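Local coordinates for protein Rv1364c/MT1410 (Mycobacterium tuberculosis, PDB 3KE6) that probably regulates a sigma factor, joining a manganese-binding RsbU-like PP2C-type phosphatase domain to an RsbW-like anti-sigma factor serine kinase domain, at residues S233-L236 and E237-R241; I191-P194 and G195-L198; A301-E304 and F305-A309; N272-R275 and T276-Q280. All blocks are in the same frame, centred on the assembly; numbering follows the deposited sequence.

From the N terminus, contact 2 (191-198) comes first, turning the chain between strand 182-186 and helix 198-212. Contact 1 (233-241) follows on helix 227-241, then contact 4 (272-280) at the start of helix 273-288, and contact 3 (301-309) on helix 292-312. All four are local and lie in series along the chain; none nests in or crosses another. Contacts 1 and 2 pack together in the phosphatase part, where Arg-193 meets Leu-239 and Leu-240. Contacts 3 and 4 join two successive helices of the kinase-like part. The two pairs are far apart, with the centres of contacts 2 and 3 about 56 Å from each other.

Contact 1. Residues S233-L236 and E237-R241; sequences SDTL and ELLLR
Leu-236 lays its CD2 methyl against CD1 of Leu-240, one helical turn further on, at 3.5 Å. The two leucines reach each other from different rotamers: CG of Leu-236 is anti to its own nitrogen (chi1 -168°), whereas CG of Leu-240 is anti to its carbonyl carbon and leans back over the preceding turn, with CG 3.2 Å from Leu-236 O. Leucine suits both places because its forked end can fill the gap between a helix and a sheet. On the next strip of the helix Ser-233 OG donates to Glu-237 OE2 at 2.6 Å, meeting the carboxylate on its syn side, 25° out of its plane. The same serine also accepts the backbone N-H of Glu-237 through its carbonyl oxygen at 3.1 Å, so that one residue grips the glutamate at both ends. All this belongs to helix 227-241 of the PP2C-type phosphatase fold, a helix packed on a beta sheet: Leu-236 rests on Leu-43 of strand 36-43 and on Val-249 and Leu-251 of strand 249-256. Glu-237 OE2 also lies close to the carboxylate of Glu-41, which is probably unfavourable; the serine bond and a long, weak ion pair with Arg-390 may offset part of the cost. The other flank of the helix meets helix 198-212, where Thr-235 touches Phe-205 and Leu-239 touches Leu-208. Buried Thr-235 spends its hydroxyl on the carbonyl of Leu-231, a bond that lets a polar residue sit between two helices. Its CG2 methyl lies 4.4 Å from CG of Leu-239.

Contact 2. Residues I191-P194 and G195-L198; sequences IERP and GRPL
A bend at chi3 (-82°) turns the guanidinium of Arg-193 towards Arg-196, whose own chain folds at chi2 (-99°) and again at chi3 so that its methylenes meet that group. CG of Arg-196 lies over one face of the Arg-193 guanidinium, and CD of Arg-196 approaches NH1 of Arg-193 at 3.7 Å. The two chains run side by side and point the same way, yet their guanidinium planes stand 88° apart, so the groups do not stack. What draws both positive ends together is Glu-204: its OE1 forms a salt bridge with Arg-193 NH2 and with Arg-196 NH1. Between the arginines the backbone makes a type II beta turn from Arg-193 to Arg-196, part of the loop that leads from strand 182-186 into helix 198-212 of the phosphatase fold. Pro-194 suits the second corner, where its ring fixes phi, and Gly-195 suits the third, where phi is positive. The closing bond, from Arg-196 N to Arg-193 O at 3.3 Å, is weak. Pro-197 then takes the N-cap position, and Leu-198 opens the helix. The leucine reaches back to the chain of Glu-192, where its CD2 methyl lies 3.6 Å from CG of Glu-192. That methyl crosses the side chain of Glu-192, which is about 6 Å from a manganese ion.

Contact 3. Residues A301-E304 and F305-A309; sequences AISE and FVENA
Phe-305 sets one face of its ring against the carbonyl oxygen of Ala-301, which stands 3.5 Å above the ring plane and is offset towards the rim. The same oxygen accepts the N-H of Phe-305 at 3.0 Å, so ring and amide of one residue both meet it. With CG anti to the carbonyl carbon (chi1 -70°), the ring is swung back along the preceding turn. One strip round the helix, the CG2 methyl of Val-306 lies 3.4 Å from Ile-302 O and 4.4 Å from CG2 of Ile-302. Glu-304 and Glu-307 lie on a more open side; CG of Glu-307 is 4.1 Å from OE2 of Glu-304, and the carboxylates, turned 55° from each other, hold their charged oxygens apart. Asn-308 closes the turn with its backbone N-H on Glu-304 O at 2.8 Å, its amide group folded back beside that oxygen.

Beyond this shell, the buried face of helix 292-312 is wedged between sheet and helices. Phe-305 touches Val-338 of strand 333-340, Ala-379 of strand 376-391 and Met-360 of helix 358-362, while Ile-302 reaches Val-277 and Leu-281 of helix 273-288. Aromatic and branched residues suit this core, and polar ones the opposite side. The spacing from Glu-304 to Asn-308 fits the ExxxN pattern of the N box in histidine kinase-like ATPases. By analogy with relatives, the polar face probably borders the nucleotide pocket, with the asparagine placed to help hold a metal ion; the apolar packing probably helps to set how that strip faces the pocket.

Contact 4. Residues N272-R275 and T276-Q280; sequences NAAR and TVRAQ. With SO4 (sulfate ion), chain C.
Arg-278 starts with its CB 3.4 Å from Ala-274 O, the oxygen that also accepts its backbone N-H, and CG stays against the same carbonyl. CD then comes alongside the sulfate ion. NE donates to sulfate O2 at 2.7 Å with an N-H...O angle of 138°, the oxygen sitting at the guanidinium edge, near its plane. The bend at chi3 (-50°) brings the flat end back over the helix, so that one face lies on Ala-274 O and on CA of Arg-275. At the tip NH1 is 3.7 Å from CB of Arg-275, while NH2 passes 3.8 Å from CB of Ala-274 and is hydrogen-bonded to Ser-303 OG of helix 292-312. The small alanine suits a place where a guanidinium must lie close to the backbone.

At the start of helix 273-288, in the histidine kinase-like ATPase part, Thr-276 gives two bonds to Asn-272 O: its N at 3.1 Å and its OG1 at 3.2 Å, from opposite faces of the carbonyl plane. Threonine fits here because its hydroxyl can fold beside its own nitrogen. Buried Ala-273 and Val-277 face helix 292-312. Since Arg-282 NE also binds the sulfate, probably a crystallisation ion, the two arginines form a positive patch able to hold an anion.

Contact 1. Residues S233-L236 and E237-R241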
loop_
_atom_site.group_PDB
_atom_site.type_symbol
_atom_site.label_atom_id
_atom_site.label_comp_id
_atom_site.label_asym_id
_atom_site.label_seq_id
_atom_site.Cartn_x
_atom_site.Cartn_y
_atom_site.Cartn_z
ATOM N N SER A 233 0.794 12.073 7.174
ATOM C CA SER A 233 -0.279 12.835 7.785
ATOM C C SER A 233 0.174 14.257 8.176
ATOM O O SER A 233 -0.432 15.252 7.758
ATOM C CB SER A 233 -0.792 12.071 9.014
ATOM O OG SER A 233 -2.103 12.452 9.362
ATOM N N ASP A 234 1.255 14.357 8.947
ATOM C CA ASP A 234 1.635 15.641 9.550
ATOM C C ASP A 234 2.195 16.639 8.545
ATOM O O ASP A 234 1.911 17.837 8.625
ATOM C CB ASP A 234 2.622 15.440 10.709
ATOM C CG ASP A 234 1.986 14.751 11.897
ATOM O OD1 ASP A 234 0.785 14.986 12.147
ATOM O OD2 ASP A 234 2.680 13.974 12.582
ATOM N N THR A 235 2.999 16.145 7.614
ATOM C CA THR A 235 3.445 16.956 6.495
ATOM C C THR A 235 2.266 17.660 5.847
ATOM O O THR A 235 2.248 18.892 5.748
ATOM C CB THR A 235 4.131 16.101 5.429
ATOM O OG1 THR A 235 5.499 15.899 5.791
ATOM C CG2 THR A 235 4.066 16.775 4.079
ATOM N N LEU A 236 1.275 16.880 5.429
ATOM C CA LEU A 236 0.174 17.424 4.629
ATOM C C LEU A 236 -0.700 18.428 5.392
ATOM O O LEU A 236 -1.121 19.438 4.830
ATOM C CB LEU A 236 -0.678 16.300 4.038
ATOM C CG LEU A 236 -1.673 16.721 2.948
ATOM C CD1 LEU A 236 -1.686 15.720 1.804
ATOM C CD2 LEU A 236 -3.092 16.916 3.524
ATOM N N GLU A 237 -0.933 18.158 6.674
ATOM C CA GLU A 237 -1.836 18.978 7.495
ATOM C C GLU A 237 -1.193 20.270 8.026
ATOM O O GLU A 237 -1.893 21.254 8.251
ATOM C CB GLU A 237 -2.431 18.132 8.632
ATOM C CG GLU A 237 -3.352 17.008 8.097
ATOM C CD GLU A 237 -3.538 15.850 9.077
ATOM O OE1 GLU A 237 -3.949 16.114 10.241
ATOM O OE2 GLU A 237 -3.281 14.682 8.673
ATOM N N LEU A 238 0.124 20.273 8.215
ATOM C CA LEU A 238 0.840 21.517 8.496
ATOM C C LEU A 238 0.999 22.348 7.214
ATOM O O LEU A 238 0.788 23.561 7.231
ATOM C CB LEU A 238 2.200 21.252 9.147
ATOM C CG LEU A 238 2.123 20.806 10.608
ATOM C CD1 LEU A 238 3.428 20.179 11.086
ATOM C CD2 LEU A 238 1.741 21.972 11.490
ATOM N N LEU A 239 1.351 21.704 6.102
ATOM C CA LEU A 239 1.458 22.422 4.827
ATOM C C LEU A 239 0.164 23.156 4.452
ATOM O O LEU A 239 0.217 24.235 3.861
ATOM C CB LEU A 239 1.848 21.495 3.671
ATOM C CG LEU A 239 3.302 21.067 3.448
ATOM C CD1 LEU A 239 3.485 20.713 1.975
ATOM C CD2 LEU A 239 4.315 22.117 3.862
ATOM N N LEU A 240 -0.983 22.581 4.802
ATOM C CA LEU A 240 -2.278 23.161 4.444
ATOM C C LEU A 240 -3.017 23.805 5.620
ATOM O O LEU A 240 -4.060 24.428 5.417
ATOM C CB LEU A 240 -3.160 22.084 3.819
ATOM C CG LEU A 240 -2.553 21.337 2.627
ATOM C CD1 LEU A 240 -3.437 20.158 2.243
ATOM C CD2 LEU A 240 -2.337 22.271 1.443
ATOM N N ARG A 241 -2.479 23.647 6.833
ATOM C CA ARG A 241 -3.095 24.153 8.069
ATOM C C ARG A 241 -3.719 25.528 7.898
ATOM O O ARG A 241 -4.924 25.701 8.099
ATOM C CB ARG A 241 -2.051 24.207 9.201
ATOM C CG ARG A 241 -2.467 24.996 10.448
ATOM C CD ARG A 241 -1.268 25.328 11.346
ATOM N NE ARG A 241 -0.897 24.225 12.244
ATOM C CZ ARG A 241 -0.018 24.318 13.247
ATOM N NH1 ARG A 241 0.608 25.465 13.509
ATOM N NH2 ARG A 241 0.238 23.262 14.001
#

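Contact 2. Residues I191-P194 and G195-L198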
loop_
_atom_site.group_PDB
_atom_site.type_symbol
_atom_site.label_atom_id
_atom_site.label_comp_id
_atom_site.label_asym_id
_atom_site.label_seq_id
_atom_site.Cartn_x
_atom_site.Cartn_y
_atom_site.Cartn_z
ATOM N N ILE A 191 2.262 21.546 -3.545
ATOM C CA ILE A 191 3.255 22.613 -3.526
ATOM C C ILE A 191 2.812 23.921 -4.189
ATOM O O ILE A 191 3.456 24.933 -3.988
ATOM C CB ILE A 191 4.619 22.141 -4.086
ATOM C CG1 ILE A 191 4.474 21.549 -5.493
ATOM C CG2 ILE A 191 5.239 21.112 -3.127
ATOM C CD1 ILE A 191 5.811 21.228 -6.147
ATOM N N GLU A 192 1.716 23.904 -4.952
ATOM C CA GLU A 192 1.152 25.132 -5.538
ATOM C C GLU A 192 -0.035 25.617 -4.715
ATOM O O GLU A 192 -1.162 25.684 -5.202
ATOM C CB GLU A 192 0.725 24.910 -6.989
ATOM C CG GLU A 192 1.818 24.331 -7.863
ATOM C CD GLU A 192 1.813 24.900 -9.270
ATOM O OE1 GLU A 192 1.338 24.190 -10.190
ATOM O OE2 GLU A 192 2.283 26.059 -9.447
ATOM N N ARG A 193 0.248 25.963 -3.465
ATOM C CA ARG A 193 -0.764 26.409 -2.501
ATOM C C ARG A 193 -0.983 27.923 -2.654
ATOM O O ARG A 193 -0.052 28.642 -3.026
ATOM C CB ARG A 193 -0.308 26.069 -1.066
ATOM C CG ARG A 193 0.080 24.587 -0.886
ATOM C CD ARG A 193 0.717 24.270 0.462
ATOM N NE ARG A 193 2.150 24.584 0.523
ATOM C CZ ARG A 193 2.717 25.468 1.349
ATOM N NH1 ARG A 193 1.994 26.164 2.224
ATOM N NH2 ARG A 193 4.031 25.663 1.305
ATOM N N PRO A 194 -2.217 28.405 -2.385
ATOM C CA PRO A 194 -2.524 29.836 -2.431
ATOM C C PRO A 194 -1.495 30.710 -1.698
ATOM O O PRO A 194 -1.030 30.342 -0.609
ATOM C CB PRO A 194 -3.897 29.942 -1.743
ATOM C CG PRO A 194 -4.474 28.597 -1.754
ATOM C CD PRO A 194 -3.405 27.593 -2.061
ATOM N N GLY A 195 -1.151 31.847 -2.312
ATOM C CA GLY A 195 -0.240 32.823 -1.721
ATOM C C GLY A 195 1.132 32.280 -1.366
ATOM O O GLY A 195 1.729 32.707 -0.377
ATOM N N ARG A 196 1.635 31.338 -2.159
ATOM C CA ARG A 196 2.954 30.740 -1.922
ATOM C C ARG A 196 3.682 30.489 -3.252
ATOM O O ARG A 196 3.172 29.772 -4.118
ATOM C CB ARG A 196 2.823 29.418 -1.149
ATOM C CG ARG A 196 2.157 29.506 0.245
ATOM C CD ARG A 196 3.170 29.535 1.359
ATOM N NE ARG A 196 4.139 30.598 1.164
ATOM C CZ ARG A 196 5.257 30.747 1.867
ATOM N NH1 ARG A 196 5.576 29.908 2.848
ATOM N NH2 ARG A 196 6.058 31.766 1.586
ATOM N N PRO A 197 4.881 31.081 -3.425
ATOM C CA PRO A 197 5.620 30.858 -4.662
ATOM C C PRO A 197 6.287 29.485 -4.696
ATOM O O PRO A 197 6.712 28.970 -3.655
ATOM C CB PRO A 197 6.663 31.977 -4.655
ATOM C CG PRO A 197 6.891 32.270 -3.236
ATOM C CD PRO A 197 5.611 31.969 -2.502
ATOM N N LEU A 198 6.388 28.928 -5.902
ATOM C CA LEU A 198 6.821 27.541 -6.134
ATOM C C LEU A 198 8.101 27.103 -5.411
ATOM O O LEU A 198 8.112 26.068 -4.745
ATOM C CB LEU A 198 6.995 27.302 -7.637
ATOM C CG LEU A 198 5.680 27.161 -8.395
ATOM C CD1 LEU A 198 5.852 27.549 -9.867
ATOM C CD2 LEU A 198 5.142 25.722 -8.233
#

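Contact 3. Residues A301-E304 and F305-A309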
loop_
_atom_site.group_PDB
_atom_site.type_symbol
_atom_site.label_atom_id
_atom_site.label_comp_id
_atom_site.label_asym_id
_atom_site.label_seq_id
_atom_site.Cartn_x
_atom_site.Cartn_y
_atom_site.Cartn_z
ATOM N N ALA A 301 -10.283 -16.230 12.769
ATOM C CA ALA A 301 -10.186 -17.488 11.984
ATOM C C ALA A 301 -9.248 -18.470 12.657
ATOM O O ALA A 301 -9.605 -19.600 12.934
ATOM C CB ALA A 301 -9.724 -17.219 10.561
ATOM N N ILE A 302 -8.055 -18.012 12.955
ATOM C CA ILE A 302 -7.013 -18.900 13.446
ATOM C C ILE A 302 -7.337 -19.390 14.833
ATOM O O ILE A 302 -7.116 -20.567 15.127
ATOM C CB ILE A 302 -5.635 -18.212 13.378
ATOM C CG1 ILE A 302 -5.309 -17.941 11.896
ATOM C CG2 ILE A 302 -4.560 -19.045 14.023
ATOM C CD1 ILE A 302 -3.850 -17.702 11.630
ATOM N N SER A 303 -7.883 -18.511 15.672
ATOM C CA SER A 303 -8.312 -18.901 16.995
ATOM C C SER A 303 -9.316 -20.049 16.888
ATOM O O SER A 303 -9.255 -21.014 17.632
ATOM C CB SER A 303 -8.934 -17.696 17.705
ATOM O OG SER A 303 -9.315 -18.009 19.045
ATOM N N GLU A 304 -10.230 -19.968 15.929
ATOM C CA GLU A 304 -11.248 -20.999 15.809
ATOM C C GLU A 304 -10.649 -22.312 15.293
ATOM O O GLU A 304 -11.049 -23.405 15.742
ATOM C CB GLU A 304 -12.444 -20.522 14.974
ATOM C CG GLU A 304 -13.467 -19.678 15.773
ATOM C CD GLU A 304 -14.077 -20.409 16.987
ATOM O OE1 GLU A 304 -14.999 -21.244 16.789
ATOM O OE2 GLU A 304 -13.662 -20.134 18.148
ATOM N N PHE A 305 -9.663 -22.209 14.407
ATOM C CA PHE A 305 -8.961 -23.389 13.922
ATOM C C PHE A 305 -8.269 -24.096 15.069
ATOM O O PHE A 305 -8.287 -25.312 15.150
ATOM C CB PHE A 305 -7.889 -23.020 12.901
ATOM C CG PHE A 305 -8.412 -22.547 11.574
ATOM C CD1 PHE A 305 -9.691 -22.815 11.160
ATOM C CD2 PHE A 305 -7.556 -21.844 10.702
ATOM C CE1 PHE A 305 -10.134 -22.377 9.912
ATOM C CE2 PHE A 305 -7.988 -21.396 9.450
ATOM C CZ PHE A 305 -9.279 -21.663 9.053
ATOM N N VAL A 306 -7.627 -23.332 15.945
ATOM C CA VAL A 306 -6.924 -23.924 17.070
ATOM C C VAL A 306 -7.927 -24.552 18.000
ATOM O O VAL A 306 -7.742 -25.702 18.376
ATOM C CB VAL A 306 -6.061 -22.920 17.845
ATOM C CG1 VAL A 306 -5.511 -23.559 19.121
ATOM C CG2 VAL A 306 -4.919 -22.374 16.954
ATOM N N GLU A 307 -8.993 -23.822 18.349
ATOM C CA GLU A 307 -10.033 -24.363 19.251
ATOM C C GLU A 307 -10.673 -25.644 18.678
ATOM O O GLU A 307 -10.875 -26.621 19.410
ATOM C CB GLU A 307 -11.128 -23.342 19.549
ATOM C CG GLU A 307 -10.670 -22.063 20.247
ATOM C CD GLU A 307 -10.729 -22.105 21.779
ATOM O OE1 GLU A 307 -10.575 -23.194 22.376
ATOM O OE2 GLU A 307 -10.902 -21.018 22.392
ATOM N N ASN A 308 -10.969 -25.636 17.381
ATOM C CA ASN A 308 -11.512 -26.804 16.717
ATOM C C ASN A 308 -10.539 -27.986 16.752
ATOM O O ASN A 308 -10.942 -29.131 16.923
ATOM C CB ASN A 308 -11.862 -26.476 15.257
ATOM C CG ASN A 308 -13.107 -25.573 15.121
ATOM O OD1 ASN A 308 -13.970 -25.529 16.005
ATOM N ND2 ASN A 308 -13.198 -24.866 13.998
ATOM N N ALA A 309 -9.258 -27.707 16.589
ATOM C CA ALA A 309 -8.233 -28.729 16.655
ATOM C C ALA A 309 -8.215 -29.367 18.036
ATOM O O ALA A 309 -8.165 -30.575 18.171
ATOM C CB ALA A 309 -6.870 -28.109 16.339
#

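Contact 4. Residues N272-R275 and T276-Q280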
loop_
_atom_site.group_PDB
_atom_site.type_symbol
_atom_site.label_atom_id
_atom_site.label_comp_id
_atom_site.label_asym_id
_atom_site.label_seq_id
_atom_site.Cartn_x
_atom_site.Cartn_y
_atom_site.Cartn_z
ATOM N N ASN A 272 -5.807 -23.929 26.679
ATOM C CA ASN A 272 -5.232 -22.586 26.591
ATOM C C ASN A 272 -4.515 -22.287 25.312
ATOM O O ASN A 272 -3.817 -21.274 25.216
ATOM C CB ASN A 272 -4.224 -22.413 27.715
ATOM C CG ASN A 272 -4.856 -22.633 29.064
ATOM O OD1 ASN A 272 -5.958 -22.134 29.319
ATOM N ND2 ASN A 272 -4.183 -23.401 29.925
ATOM N N ALA A 273 -4.664 -23.162 24.329
ATOM C CA ALA A 273 -3.826 -23.081 23.150
ATOM C C ALA A 273 -4.205 -21.870 22.353
ATOM O O ALA A 273 -3.338 -21.201 21.771
ATOM C CB ALA A 273 -3.979 -24.312 22.310
ATOM N N ALA A 274 -5.505 -21.603 22.316
ATOM C CA ALA A 274 -6.042 -20.582 21.460
ATOM C C ALA A 274 -5.657 -19.225 22.017
ATOM O O ALA A 274 -5.372 -18.286 21.263
ATOM C CB ALA A 274 -7.550 -20.712 21.333
ATOM N N ARG A 275 -5.620 -19.147 23.340
ATOM C CA ARG A 275 -5.311 -17.911 24.023
ATOM C C ARG A 275 -3.855 -17.611 23.764
ATOM O O ARG A 275 -3.475 -16.468 23.537
ATOM C CB ARG A 275 -5.621 -18.031 25.528
ATOM C CG ARG A 275 -5.274 -16.784 26.343
ATOM C CD ARG A 275 -5.522 -16.980 27.806
ATOM N NE ARG A 275 -4.787 -18.133 28.299
ATOM C CZ ARG A 275 -4.887 -18.648 29.532
ATOM N NH1 ARG A 275 -4.159 -19.706 29.853
ATOM N NH2 ARG A 275 -5.685 -18.111 30.448
ATOM N N THR A 276 -3.038 -18.650 23.756
ATOM C CA THR A 276 -1.608 -18.489 23.458
ATOM C C THR A 276 -1.383 -18.019 22.037
ATOM O O THR A 276 -0.743 -17.007 21.808
ATOM C CB THR A 276 -0.839 -19.767 23.770
ATOM O OG1 THR A 276 -0.873 -19.977 25.181
ATOM C CG2 THR A 276 0.578 -19.628 23.400
ATOM N N VAL A 277 -1.977 -18.716 21.083
ATOM C CA VAL A 277 -1.883 -18.307 19.681
ATOM C C VAL A 277 -2.395 -16.876 19.421
ATOM O O VAL A 277 -1.649 -16.053 18.893
ATOM C CB VAL A 277 -2.602 -19.292 18.813
ATOM C CG1 VAL A 277 -2.654 -18.813 17.363
ATOM C CG2 VAL A 277 -1.912 -20.666 18.992
ATOM N N ARG A 278 -3.623 -16.564 19.820
ATOM C CA ARG A 278 -4.135 -15.181 19.738
ATOM C C ARG A 278 -3.108 -14.165 20.259
ATOM O O ARG A 278 -2.825 -13.185 19.582
ATOM C CB ARG A 278 -5.445 -15.010 20.529
ATOM C CG ARG A 278 -6.675 -15.609 19.857
ATOM C CD ARG A 278 -8.013 -15.116 20.467
ATOM N NE ARG A 278 -8.019 -15.241 21.907
ATOM C CZ ARG A 278 -8.508 -16.283 22.579
ATOM N NH1 ARG A 278 -8.451 -16.295 23.901
ATOM N NH2 ARG A 278 -9.049 -17.312 21.953
ATOM N N ALA A 279 -2.561 -14.355 21.457
ATOM C CA ALA A 279 -1.641 -13.306 21.969
ATOM C C ALA A 279 -0.525 -13.065 20.952
ATOM O O ALA A 279 -0.305 -11.946 20.494
ATOM C CB ALA A 279 -1.080 -13.644 23.308
ATOM N N GLN A 280 0.144 -14.142 20.558
ATOM C CA GLN A 280 1.276 -14.047 19.653
ATOM C C GLN A 280 0.901 -13.565 18.285
ATOM O O GLN A 280 1.613 -12.783 17.689
ATOM C CB GLN A 280 1.942 -15.386 19.541
ATOM C CG GLN A 280 2.730 -15.741 20.747
ATOM C CD GLN A 280 3.596 -16.946 20.494
ATOM O OE1 GLN A 280 4.365 -16.972 19.519
ATOM N NE2 GLN A 280 3.487 -17.958 21.360
HETATM S S SO4 C . -8.242 -11.355 22.104
HETATM O O1 SO4 C . -7.037 -10.689 21.731
HETATM O O2 SO4 C . -7.916 -12.639 22.680
HETATM O O3 SO4 C . -8.920 -10.543 23.081
HETATM O O4 SO4 C . -9.099 -11.585 20.974
#